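Local coordinates for protein putative oxidoreductase (PDB 3NX4) that binds NADP and probably reduces acryloyl-CoA with NADPH, as a putative oxidoreductase of the medium-chain dehydrogenase/reductase family, at residues I143-G154 / W212-V223; H168-G179 / L190-F201. All coordinates share one frame; numbering follows the deposited sequence.

In the fold
Both contacts lie in the six-stranded parallel sheet of the Rossmann-type nucleotide-binding domain. Contact 1 pairs strand 150-152 with strand 212-217, and contact 2 pairs strand 174-178 with strand 194-197. Strands 150-152 and 174-178 are neighbours, so the sheet runs 194-197, 174-178, 150-152, 212-217 through the two contacts. Their centres are about 9 Å apart. Along the chain, contact 2 is nested inside the loop closed by contact 1. A salt bridge from Glu-149 to Arg-194 joins them across strand 174-178. Both contacts touch NADP at the C-terminal ends of their strands, so the cofactor lies across these ends.

Contact 1: residues I143-G154 / W212-V223; sequences IRPQDGEVVVTG and WAGAIDTVGDKV. With NAP (NADP nicotinamide-adenine-dinucleotide phosphate), chain C.
Val-151 lays its CG1 methyl over the five-membered ring of Trp-212, a CH-pi contact 3.6 Å from the centroid. Val-151 is in strand 150-152 of a Rossmann fold. Trp-212 comes just before the corner at Ala-213, after which 214-217 runs parallel to that strand. With CG1 set between the backbone N and the carbonyl carbon (chi1 61°), the same methyl also presses on Ala-215 CB, a tight carbon contact. Glu-149 runs alongside Trp-212 in the same direction. Its carboxylate stands nearly perpendicular to the ring (88°), with CD 3.7 Å from CZ3. That carboxylate is held by Arg-194, while the indole NE1 bonds to Gln-230.

The strands are laced by Val-151 N to Gly-214 O, Ile-216 N to Val-151 O and Thr-153 N to Ile-216 O. On one sheet face, Val-150, Val-152 and Ile-216 meet helices 158-169 and 118-140. On the other, Val-151 and Ala-215 pack on Val-227 of helix 221-229.

Beyond the strand ends the chain turns toward NADP. Thr-153 OG1 donates to Asp-217 OD1 at 2.6 Å, from above the carboxylate plane, and accepts from Thr-218 N at 3.1 Å. Asp-217 OD2 accepts from Gly-220 N in an Asx motif, which ties down the turn bearing Thr-218 and Val-219. Val-219 CG2 packs on Gly-154 N, and its other methyl, CG1, lies 3.4 Å from adenine atom C2A of NADP.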
# COMPACT_ATOMS: atom_id res chain seq x y z
N ILE A 143 -8.00 -3.90 -10.19
CA ILE A 143 -7.93 -5.37 -10.27
C ILE A 143 -9.27 -5.95 -10.76
O ILE A 143 -10.26 -5.93 -10.04
CB ILE A 143 -7.59 -6.03 -8.91
CG1 ILE A 143 -6.33 -5.41 -8.29
CG2 ILE A 143 -7.38 -7.54 -9.11
CD1 ILE A 143 -5.15 -5.31 -9.24
N ARG A 144 -9.29 -6.46 -11.99
CA ARG A 144 -10.52 -6.97 -12.60
C ARG A 144 -10.47 -8.50 -12.60
O ARG A 144 -9.39 -9.08 -12.53
CB ARG A 144 -10.64 -6.48 -14.05
CG ARG A 144 -10.59 -4.95 -14.23
CD ARG A 144 -10.47 -4.60 -15.71
NE ARG A 144 -9.24 -5.14 -16.31
CZ ARG A 144 -8.90 -4.99 -17.58
NH1 ARG A 144 -9.69 -4.32 -18.42
NH2 ARG A 144 -7.76 -5.52 -18.02
N PRO A 145 -11.64 -9.16 -12.71
CA PRO A 145 -11.64 -10.62 -12.77
C PRO A 145 -10.74 -11.19 -13.85
O PRO A 145 -10.15 -12.26 -13.67
CB PRO A 145 -13.11 -10.96 -13.06
CG PRO A 145 -13.88 -9.83 -12.43
CD PRO A 145 -13.01 -8.60 -12.68
N GLN A 146 -10.62 -10.50 -14.99
CA GLN A 146 -9.79 -11.06 -16.05
C GLN A 146 -8.31 -10.95 -15.70
O GLN A 146 -7.47 -11.57 -16.35
CB GLN A 146 -10.05 -10.34 -17.37
CG GLN A 146 -9.58 -8.88 -17.37
CD GLN A 146 -10.20 -8.09 -18.50
OE1 GLN A 146 -11.32 -7.56 -18.37
NE2 GLN A 146 -9.50 -8.01 -19.63
N ASP A 147 -7.97 -10.17 -14.68
CA ASP A 147 -6.55 -9.85 -14.45
C ASP A 147 -5.77 -10.96 -13.73
O ASP A 147 -4.55 -11.01 -13.79
CB ASP A 147 -6.41 -8.51 -13.72
CG ASP A 147 -6.85 -7.33 -14.58
OD1 ASP A 147 -6.64 -7.36 -15.81
OD2 ASP A 147 -7.42 -6.36 -14.01
N GLY A 148 -6.49 -11.84 -13.04
CA GLY A 148 -5.85 -12.97 -12.39
C GLY A 148 -6.52 -13.35 -11.09
O GLY A 148 -7.56 -12.81 -10.73
N GLU A 149 -5.90 -14.26 -10.36
CA GLU A 149 -6.51 -14.88 -9.19
C GLU A 149 -6.43 -13.97 -7.97
O GLU A 149 -5.45 -13.26 -7.79
CB GLU A 149 -5.81 -16.23 -8.93
CG GLU A 149 -6.47 -17.11 -7.91
CD GLU A 149 -5.87 -18.53 -7.93
OE1 GLU A 149 -5.00 -18.82 -8.79
OE2 GLU A 149 -6.27 -19.35 -7.08
N VAL A 150 -7.45 -13.98 -7.13
CA VAL A 150 -7.44 -13.22 -5.88
C VAL A 150 -7.40 -14.15 -4.66
O VAL A 150 -8.23 -15.06 -4.54
CB VAL A 150 -8.65 -12.30 -5.80
CG1 VAL A 150 -8.72 -11.58 -4.44
CG2 VAL A 150 -8.59 -11.27 -6.95
N VAL A 151 -6.42 -13.95 -3.77
CA VAL A 151 -6.32 -14.81 -2.58
C VAL A 151 -6.95 -14.15 -1.36
O VAL A 151 -6.81 -12.94 -1.15
CB VAL A 151 -4.85 -15.23 -2.30
CG1 VAL A 151 -3.99 -14.02 -2.04
CG2 VAL A 151 -4.77 -16.22 -1.13
N VAL A 152 -7.67 -14.94 -0.56
CA VAL A 152 -8.30 -14.47 0.68
C VAL A 152 -7.71 -15.30 1.81
O VAL A 152 -7.80 -16.52 1.77
CB VAL A 152 -9.85 -14.68 0.67
CG1 VAL A 152 -10.49 -14.22 2.00
CG2 VAL A 152 -10.49 -13.97 -0.51
N THR A 153 -7.12 -14.65 2.80
CA THR A 153 -6.52 -15.35 3.93
C THR A 153 -7.51 -15.33 5.10
O THR A 153 -8.51 -14.61 5.05
CB THR A 153 -5.17 -14.73 4.34
OG1 THR A 153 -5.37 -13.39 4.80
CG2 THR A 153 -4.20 -14.69 3.13
N GLY A 154 -7.26 -16.12 6.14
CA GLY A 154 -8.26 -16.31 7.19
C GLY A 154 -9.64 -16.54 6.59
O GLY A 154 -10.63 -16.02 7.08
N TRP A 212 -0.65 -13.84 -7.47
CA TRP A 212 -1.93 -13.19 -7.20
C TRP A 212 -2.08 -11.80 -7.84
O TRP A 212 -1.19 -10.98 -7.71
CB TRP A 212 -2.14 -13.02 -5.69
CG TRP A 212 -1.68 -14.17 -4.86
CD1 TRP A 212 -0.69 -14.16 -3.92
CD2 TRP A 212 -2.20 -15.51 -4.89
NE1 TRP A 212 -0.55 -15.42 -3.36
CE2 TRP A 212 -1.47 -16.27 -3.94
CE3 TRP A 212 -3.19 -16.15 -5.64
CZ2 TRP A 212 -1.70 -17.63 -3.73
CZ3 TRP A 212 -3.43 -17.51 -5.41
CH2 TRP A 212 -2.69 -18.23 -4.47
N ALA A 213 -3.22 -11.54 -8.47
CA ALA A 213 -3.53 -10.20 -8.96
C ALA A 213 -3.98 -9.31 -7.80
O ALA A 213 -3.70 -8.11 -7.77
CB ALA A 213 -4.62 -10.25 -10.04
N GLY A 214 -4.68 -9.90 -6.85
CA GLY A 214 -5.19 -9.17 -5.69
C GLY A 214 -5.20 -10.06 -4.46
O GLY A 214 -5.05 -11.29 -4.55
N ALA A 215 -5.39 -9.45 -3.30
CA ALA A 215 -5.48 -10.22 -2.08
C ALA A 215 -6.28 -9.47 -1.04
O ALA A 215 -6.24 -8.25 -0.96
CB ALA A 215 -4.09 -10.60 -1.54
N ILE A 216 -7.01 -10.22 -0.22
CA ILE A 216 -7.71 -9.64 0.91
C ILE A 216 -7.15 -10.38 2.12
O ILE A 216 -7.32 -11.60 2.24
CB ILE A 216 -9.24 -9.85 0.77
CG1 ILE A 216 -9.75 -9.11 -0.47
CG2 ILE A 216 -9.96 -9.39 2.04
CD1 ILE A 216 -11.29 -9.08 -0.62
N ASP A 217 -6.44 -9.65 2.98
CA ASP A 217 -5.76 -10.28 4.11
C ASP A 217 -6.37 -9.92 5.45
O ASP A 217 -6.57 -8.74 5.76
CB ASP A 217 -4.28 -9.91 4.15
CG ASP A 217 -3.58 -10.52 5.36
OD1 ASP A 217 -3.44 -11.77 5.42
OD2 ASP A 217 -3.18 -9.74 6.26
N THR A 218 -6.68 -10.95 6.23
CA THR A 218 -7.26 -10.80 7.55
C THR A 218 -6.33 -11.34 8.64
O THR A 218 -6.66 -11.30 9.80
CB THR A 218 -8.57 -11.58 7.64
OG1 THR A 218 -8.28 -12.98 7.65
CG2 THR A 218 -9.48 -11.26 6.47
N VAL A 219 -5.18 -11.87 8.24
CA VAL A 219 -4.26 -12.52 9.16
C VAL A 219 -3.05 -11.72 9.60
O VAL A 219 -2.64 -11.79 10.74
CB VAL A 219 -3.78 -13.86 8.57
CG1 VAL A 219 -2.85 -14.56 9.52
CG2 VAL A 219 -4.95 -14.73 8.20
N GLY A 220 -2.47 -10.97 8.68
CA GLY A 220 -1.29 -10.20 8.98
C GLY A 220 -0.09 -11.09 9.20
O GLY A 220 -0.07 -12.23 8.78
N ASP A 221 0.92 -10.55 9.85
CA ASP A 221 2.12 -11.29 10.21
C ASP A 221 2.82 -11.94 9.03
O ASP A 221 2.96 -11.35 7.97
CB ASP A 221 1.76 -12.37 11.23
CG ASP A 221 2.96 -12.86 12.01
OD1 ASP A 221 3.75 -12.03 12.48
OD2 ASP A 221 3.11 -14.09 12.13
N LYS A 222 3.24 -13.18 9.23
CA LYS A 222 3.94 -13.95 8.22
C LYS A 222 3.11 -14.28 6.99
O LYS A 222 3.62 -14.30 5.89
CB LYS A 222 4.54 -15.23 8.81
CG LYS A 222 5.88 -15.01 9.46
CD LYS A 222 6.38 -16.26 10.15
CE LYS A 222 7.72 -16.02 10.81
NZ LYS A 222 7.61 -14.98 11.86
N VAL A 223 1.84 -14.57 7.20
CA VAL A 223 0.99 -14.90 6.08
C VAL A 223 0.91 -13.71 5.14
O VAL A 223 1.10 -13.85 3.96
CB VAL A 223 -0.41 -15.31 6.56
CG1 VAL A 223 -1.35 -15.44 5.39
CG2 VAL A 223 -0.34 -16.60 7.33
PA NAP C . -12.52 -14.39 12.35
O1A NAP C . -13.91 -14.73 11.99
O2A NAP C . -12.01 -14.91 13.63
O5B NAP C . -11.53 -14.77 11.16
C5B NAP C . -10.16 -14.82 11.41
C4B NAP C . -9.65 -16.02 10.62
O4B NAP C . -8.25 -16.01 10.64
C3B NAP C . -10.09 -17.35 11.23
O3B NAP C . -11.30 -17.79 10.64
C2B NAP C . -8.94 -18.28 10.88
O2B NAP C . -9.21 -18.80 9.60
C1B NAP C . -7.76 -17.34 10.75
N9A NAP C . -6.89 -17.39 11.93
C8A NAP C . -7.27 -17.35 13.25
N7A NAP C . -6.14 -17.39 14.01
C5A NAP C . -5.07 -17.43 13.20
C6A NAP C . -3.70 -17.49 13.44
N6A NAP C . -3.23 -17.51 14.68
N1A NAP C . -2.83 -17.53 12.38
C2A NAP C . -3.31 -17.52 11.09
N3A NAP C . -4.67 -17.47 10.84
C4A NAP C . -5.53 -17.43 11.89
O3 NAP C . -12.36 -12.78 12.42
PN NAP C . -13.11 -11.65 11.56
O1N NAP C . -14.23 -11.07 12.34
O2N NAP C . -13.38 -12.23 10.22
O5D NAP C . -11.90 -10.59 11.48
C5D NAP C . -10.73 -10.95 10.80
C4D NAP C . -9.61 -9.98 11.15
O4D NAP C . -9.95 -8.72 10.65
C3D NAP C . -9.46 -9.82 12.66
O3D NAP C . -8.10 -9.65 12.97
C2D NAP C . -10.21 -8.54 12.96
O2D NAP C . -9.67 -7.88 14.08
C1D NAP C . -9.96 -7.76 11.69
N1N NAP C . -10.98 -6.74 11.40
C2N NAP C . -10.58 -5.44 11.33
C3N NAP C . -11.48 -4.42 11.03
C7N NAP C . -10.90 -3.15 10.47
O7N NAP C . -11.52 -1.92 10.75
N7N NAP C . -9.81 -3.23 9.72
C4N NAP C . -12.81 -4.75 10.80
C5N NAP C . -13.21 -6.09 10.87
C6N NAP C . -12.28 -7.08 11.16
P2B NAP C . -8.77 -20.31 9.21
O1X NAP C . -9.50 -20.67 7.95
O2X NAP C . -7.28 -20.36 8.98
O3X NAP C . -9.17 -21.22 10.35

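Contact 2: residues H168-G179 / L190-F201; sequences HKLGYQVAAVSG and LGANRILSRDEF. With NAP (NADP nicotinamide-adenine-dinucleotide phosphate), chain C.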
# COMPACT_ATOMS: atom_id res chain seq x y z
N HIS A 168 -16.55 -14.19 -5.60
CA HIS A 168 -17.15 -15.22 -6.44
C HIS A 168 -18.30 -14.64 -7.28
O HIS A 168 -18.38 -14.88 -8.48
CB HIS A 168 -17.67 -16.37 -5.59
CG HIS A 168 -18.35 -17.44 -6.39
ND1 HIS A 168 -17.67 -18.21 -7.31
CD2 HIS A 168 -19.64 -17.85 -6.42
CE1 HIS A 168 -18.52 -19.05 -7.87
NE2 HIS A 168 -19.72 -18.86 -7.35
N LYS A 169 -19.18 -13.89 -6.64
CA LYS A 169 -20.32 -13.29 -7.34
C LYS A 169 -19.84 -12.34 -8.43
O LYS A 169 -20.42 -12.29 -9.51
CB LYS A 169 -21.21 -12.51 -6.36
CG LYS A 169 -22.52 -12.02 -6.99
CD LYS A 169 -22.33 -10.63 -7.60
CE LYS A 169 -23.68 -10.02 -8.05
NZ LYS A 169 -23.49 -8.66 -8.62
N LEU A 170 -18.78 -11.59 -8.13
CA LEU A 170 -18.27 -10.59 -9.05
C LEU A 170 -17.47 -11.19 -10.20
O LEU A 170 -17.02 -10.47 -11.08
CB LEU A 170 -17.42 -9.55 -8.30
CG LEU A 170 -18.32 -8.70 -7.39
CD1 LEU A 170 -17.52 -7.98 -6.32
CD2 LEU A 170 -19.21 -7.71 -8.21
N GLY A 171 -17.30 -12.51 -10.19
CA GLY A 171 -16.66 -13.20 -11.31
C GLY A 171 -15.18 -13.52 -11.16
O GLY A 171 -14.56 -13.99 -12.12
N TYR A 172 -14.60 -13.30 -9.99
CA TYR A 172 -13.17 -13.60 -9.81
C TYR A 172 -12.88 -15.09 -9.61
O TYR A 172 -13.71 -15.83 -9.09
CB TYR A 172 -12.61 -12.85 -8.60
CG TYR A 172 -12.56 -11.35 -8.76
CD1 TYR A 172 -13.69 -10.57 -8.50
CD2 TYR A 172 -11.39 -10.70 -9.17
CE1 TYR A 172 -13.66 -9.18 -8.65
CE2 TYR A 172 -11.35 -9.30 -9.32
CZ TYR A 172 -12.49 -8.55 -9.05
OH TYR A 172 -12.46 -7.16 -9.19
N GLN A 173 -11.67 -15.50 -9.94
CA GLN A 173 -11.19 -16.81 -9.54
C GLN A 173 -10.61 -16.53 -8.15
O GLN A 173 -9.82 -15.63 -8.01
CB GLN A 173 -10.09 -17.29 -10.48
CG GLN A 173 -10.61 -17.72 -11.83
CD GLN A 173 -11.48 -18.93 -11.72
OE1 GLN A 173 -11.13 -19.89 -11.07
NE2 GLN A 173 -12.63 -18.88 -12.36
N VAL A 174 -11.03 -17.30 -7.16
CA VAL A 174 -10.68 -17.06 -5.77
C VAL A 174 -9.87 -18.23 -5.19
O VAL A 174 -10.27 -19.38 -5.31
CB VAL A 174 -11.94 -16.88 -4.89
CG1 VAL A 174 -11.55 -16.73 -3.44
CG2 VAL A 174 -12.75 -15.63 -5.36
N ALA A 175 -8.75 -17.91 -4.54
CA ALA A 175 -8.00 -18.89 -3.75
C ALA A 175 -8.25 -18.57 -2.28
O ALA A 175 -8.19 -17.41 -1.88
CB ALA A 175 -6.49 -18.81 -4.08
N ALA A 176 -8.60 -19.57 -1.48
CA ALA A 176 -8.84 -19.34 -0.05
C ALA A 176 -7.74 -20.02 0.75
O ALA A 176 -7.41 -21.17 0.48
CB ALA A 176 -10.22 -19.89 0.36
N VAL A 177 -7.17 -19.33 1.73
CA VAL A 177 -6.14 -19.94 2.57
C VAL A 177 -6.73 -20.18 3.95
O VAL A 177 -7.26 -19.26 4.57
CB VAL A 177 -4.91 -19.03 2.73
CG1 VAL A 177 -3.84 -19.72 3.59
CG2 VAL A 177 -4.33 -18.63 1.36
N SER A 178 -6.64 -21.42 4.43
CA SER A 178 -7.15 -21.75 5.75
C SER A 178 -6.18 -22.68 6.48
O SER A 178 -5.53 -23.51 5.86
CB SER A 178 -8.52 -22.44 5.62
OG SER A 178 -9.01 -22.86 6.89
N GLY A 179 -6.08 -22.54 7.80
CA GLY A 179 -5.25 -23.44 8.58
C GLY A 179 -6.05 -24.62 9.12
O GLY A 179 -5.55 -25.38 9.94
N LEU A 190 -18.96 -21.58 -0.54
CA LEU A 190 -18.99 -20.12 -0.65
C LEU A 190 -18.53 -19.62 -2.02
O LEU A 190 -18.81 -18.48 -2.41
CB LEU A 190 -18.13 -19.48 0.44
CG LEU A 190 -18.64 -19.52 1.88
CD1 LEU A 190 -17.56 -18.97 2.80
CD2 LEU A 190 -19.91 -18.71 2.00
N GLY A 191 -17.81 -20.48 -2.74
CA GLY A 191 -17.35 -20.18 -4.08
C GLY A 191 -15.85 -20.20 -4.30
O GLY A 191 -15.37 -19.85 -5.38
N ALA A 192 -15.08 -20.61 -3.28
CA ALA A 192 -13.62 -20.68 -3.44
C ALA A 192 -13.27 -21.70 -4.52
O ALA A 192 -13.79 -22.80 -4.53
CB ALA A 192 -12.95 -21.03 -2.14
N ASN A 193 -12.40 -21.30 -5.45
CA ASN A 193 -12.02 -22.17 -6.56
C ASN A 193 -10.80 -23.03 -6.22
O ASN A 193 -10.58 -24.08 -6.81
CB ASN A 193 -11.69 -21.31 -7.80
CG ASN A 193 -12.86 -20.45 -8.22
OD1 ASN A 193 -12.91 -19.26 -7.89
ND2 ASN A 193 -13.82 -21.05 -8.92
N ARG A 194 -10.00 -22.55 -5.27
CA ARG A 194 -8.78 -23.22 -4.88
C ARG A 194 -8.67 -23.03 -3.39
O ARG A 194 -8.98 -21.95 -2.88
CB ARG A 194 -7.58 -22.55 -5.57
CG ARG A 194 -6.38 -23.44 -5.75
CD ARG A 194 -5.10 -22.65 -5.98
NE ARG A 194 -5.12 -21.85 -7.20
CZ ARG A 194 -4.87 -22.34 -8.41
NH1 ARG A 194 -4.62 -23.64 -8.57
NH2 ARG A 194 -4.88 -21.53 -9.47
N ILE A 195 -8.26 -24.07 -2.68
CA ILE A 195 -8.01 -23.94 -1.24
C ILE A 195 -6.55 -24.30 -0.96
O ILE A 195 -6.07 -25.31 -1.43
CB ILE A 195 -8.99 -24.82 -0.40
CG1 ILE A 195 -10.43 -24.35 -0.62
CG2 ILE A 195 -8.65 -24.75 1.08
CD1 ILE A 195 -11.45 -25.41 -0.38
N LEU A 196 -5.85 -23.44 -0.21
CA LEU A 196 -4.45 -23.67 0.17
C LEU A 196 -4.30 -23.70 1.69
O LEU A 196 -5.06 -23.06 2.39
CB LEU A 196 -3.54 -22.55 -0.38
CG LEU A 196 -3.16 -22.50 -1.86
CD1 LEU A 196 -4.38 -22.40 -2.73
CD2 LEU A 196 -2.24 -21.31 -2.12
N SER A 197 -3.32 -24.45 2.18
CA SER A 197 -3.09 -24.54 3.62
C SER A 197 -2.25 -23.39 4.10
O SER A 197 -1.26 -23.02 3.47
CB SER A 197 -2.37 -25.86 3.98
OG SER A 197 -3.05 -26.96 3.43
N ARG A 198 -2.62 -22.86 5.26
CA ARG A 198 -1.84 -21.85 5.96
C ARG A 198 -0.40 -22.31 6.16
O ARG A 198 0.52 -21.49 6.23
CB ARG A 198 -2.49 -21.60 7.31
CG ARG A 198 -2.03 -20.36 8.04
CD ARG A 198 -3.08 -20.01 9.08
NE ARG A 198 -2.81 -20.54 10.40
CZ ARG A 198 -3.75 -20.85 11.30
NH1 ARG A 198 -5.04 -20.72 11.01
NH2 ARG A 198 -3.39 -21.31 12.49
N ASP A 199 -0.21 -23.62 6.26
CA ASP A 199 1.13 -24.20 6.45
C ASP A 199 2.11 -23.77 5.38
O ASP A 199 3.32 -23.84 5.58
CB ASP A 199 1.07 -25.74 6.45
CG ASP A 199 0.37 -26.30 7.66
OD1 ASP A 199 0.15 -25.54 8.62
OD2 ASP A 199 0.04 -27.52 7.64
N GLU A 200 1.58 -23.36 4.23
CA GLU A 200 2.42 -22.98 3.10
C GLU A 200 2.80 -21.49 3.15
O GLU A 200 3.37 -20.97 2.19
CB GLU A 200 1.68 -23.25 1.78
CG GLU A 200 1.12 -24.66 1.65
CD GLU A 200 2.08 -25.61 0.96
OE1 GLU A 200 2.24 -25.50 -0.27
OE2 GLU A 200 2.67 -26.46 1.66
N PHE A 201 2.46 -20.82 4.25
CA PHE A 201 2.71 -19.39 4.41
C PHE A 201 3.53 -19.08 5.66
O PHE A 201 3.23 -18.12 6.39
CB PHE A 201 1.38 -18.62 4.41
CG PHE A 201 0.66 -18.68 3.10
CD1 PHE A 201 -0.05 -19.82 2.74
CD2 PHE A 201 0.74 -17.62 2.21
CE1 PHE A 201 -0.69 -19.89 1.52
CE2 PHE A 201 0.10 -17.69 0.98
CZ PHE A 201 -0.61 -18.82 0.63
PA NAP C . -12.52 -14.39 12.35
O1A NAP C . -13.91 -14.73 11.99
O2A NAP C . -12.01 -14.91 13.63
O5B NAP C . -11.53 -14.77 11.16
C5B NAP C . -10.16 -14.82 11.41
C4B NAP C . -9.65 -16.02 10.62
O4B NAP C . -8.25 -16.01 10.64
C3B NAP C . -10.09 -17.35 11.23
O3B NAP C . -11.30 -17.79 10.64
C2B NAP C . -8.94 -18.28 10.88
O2B NAP C . -9.21 -18.80 9.60
C1B NAP C . -7.76 -17.34 10.75
N9A NAP C . -6.89 -17.39 11.93
C8A NAP C . -7.27 -17.35 13.25
N7A NAP C . -6.14 -17.39 14.01
C5A NAP C . -5.07 -17.43 13.20
C6A NAP C . -3.70 -17.49 13.44
N6A NAP C . -3.23 -17.51 14.68
N1A NAP C . -2.83 -17.53 12.38
C2A NAP C . -3.31 -17.52 11.09
N3A NAP C . -4.67 -17.47 10.84
C4A NAP C . -5.53 -17.43 11.89
O3 NAP C . -12.36 -12.78 12.42
PN NAP C . -13.11 -11.65 11.56
O1N NAP C . -14.23 -11.07 12.34
O2N NAP C . -13.38 -12.23 10.22
O5D NAP C . -11.90 -10.59 11.48
C5D NAP C . -10.73 -10.95 10.80
C4D NAP C . -9.61 -9.98 11.15
O4D NAP C . -9.95 -8.72 10.65
C3D NAP C . -9.46 -9.82 12.66
O3D NAP C . -8.10 -9.65 12.97
C2D NAP C . -10.21 -8.54 12.96
O2D NAP C . -9.67 -7.88 14.08
C1D NAP C . -9.96 -7.76 11.69
N1N NAP C . -10.98 -6.74 11.40
C2N NAP C . -10.58 -5.44 11.33
C3N NAP C . -11.48 -4.42 11.03
C7N NAP C . -10.90 -3.15 10.47
O7N NAP C . -11.52 -1.92 10.75
N7N NAP C . -9.81 -3.23 9.72
C4N NAP C . -12.81 -4.75 10.80
C5N NAP C . -13.21 -6.09 10.87
C6N NAP C . -12.28 -7.08 11.16
P2B NAP C . -8.77 -20.31 9.21
O1X NAP C . -9.50 -20.67 7.95
O2X NAP C . -7.28 -20.36 8.98
O3X NAP C . -9.17 -21.22 10.35
O HOH W 1 -14.96 -17.79 -7.42
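Asn-193 has CG anti to its carbonyl carbon (chi1 -58°), which turns its amide oxygen toward the backbone of Val-174. OD1 there accepts a nearly straight bond from Val-174 N at 2.8 Å. The chi1 of His-168, 178°, swings the ring over Gly-191, whose CA makes a CH-pi contact 3.8 Å from the ring centroid. These groups lie near the N-terminal ends of the two parallel strands, 174-178 and 194-197, that helix 184-190 joins in a beta-alpha-beta unit of the Rossmann fold. A water bridges His-168 ND1, Tyr-172 O and Asn-193 OD1.

Val-174 O accepts from both Asn-193 N and Arg-194 N. The parallel pairing continues through Ala-176 N to Arg-194 O, Leu-196 N to Ala-176 O and Ser-178 N to Leu-196 O. Ala-176 CB meets Ala-192 CB on the side where helix 184-190 packs. On the other side, Val-177 and Phe-201 approach from opposite directions, with Val-177 CG2 3.8 Å from CZ of the ring. Phe-201 also packs on helix 221-229.

Where the strands end they hold the 2'-phosphate of NADP, the group that distinguishes it from NAD. Ser-178 OG donates to O1X; the modelled separation is very short and its exact length is doubtful. Gly-179 N donates to O2X at 2.8 Å, almost straight. The Arg-198 guanidinium is sandwiched, with Gly-179 CA over one face and adenine atom C2A over the opposite one. The phosphate oxygen O2X lies at its edge, in plane, where NH1 makes a weak bond of 3.0 Å to it.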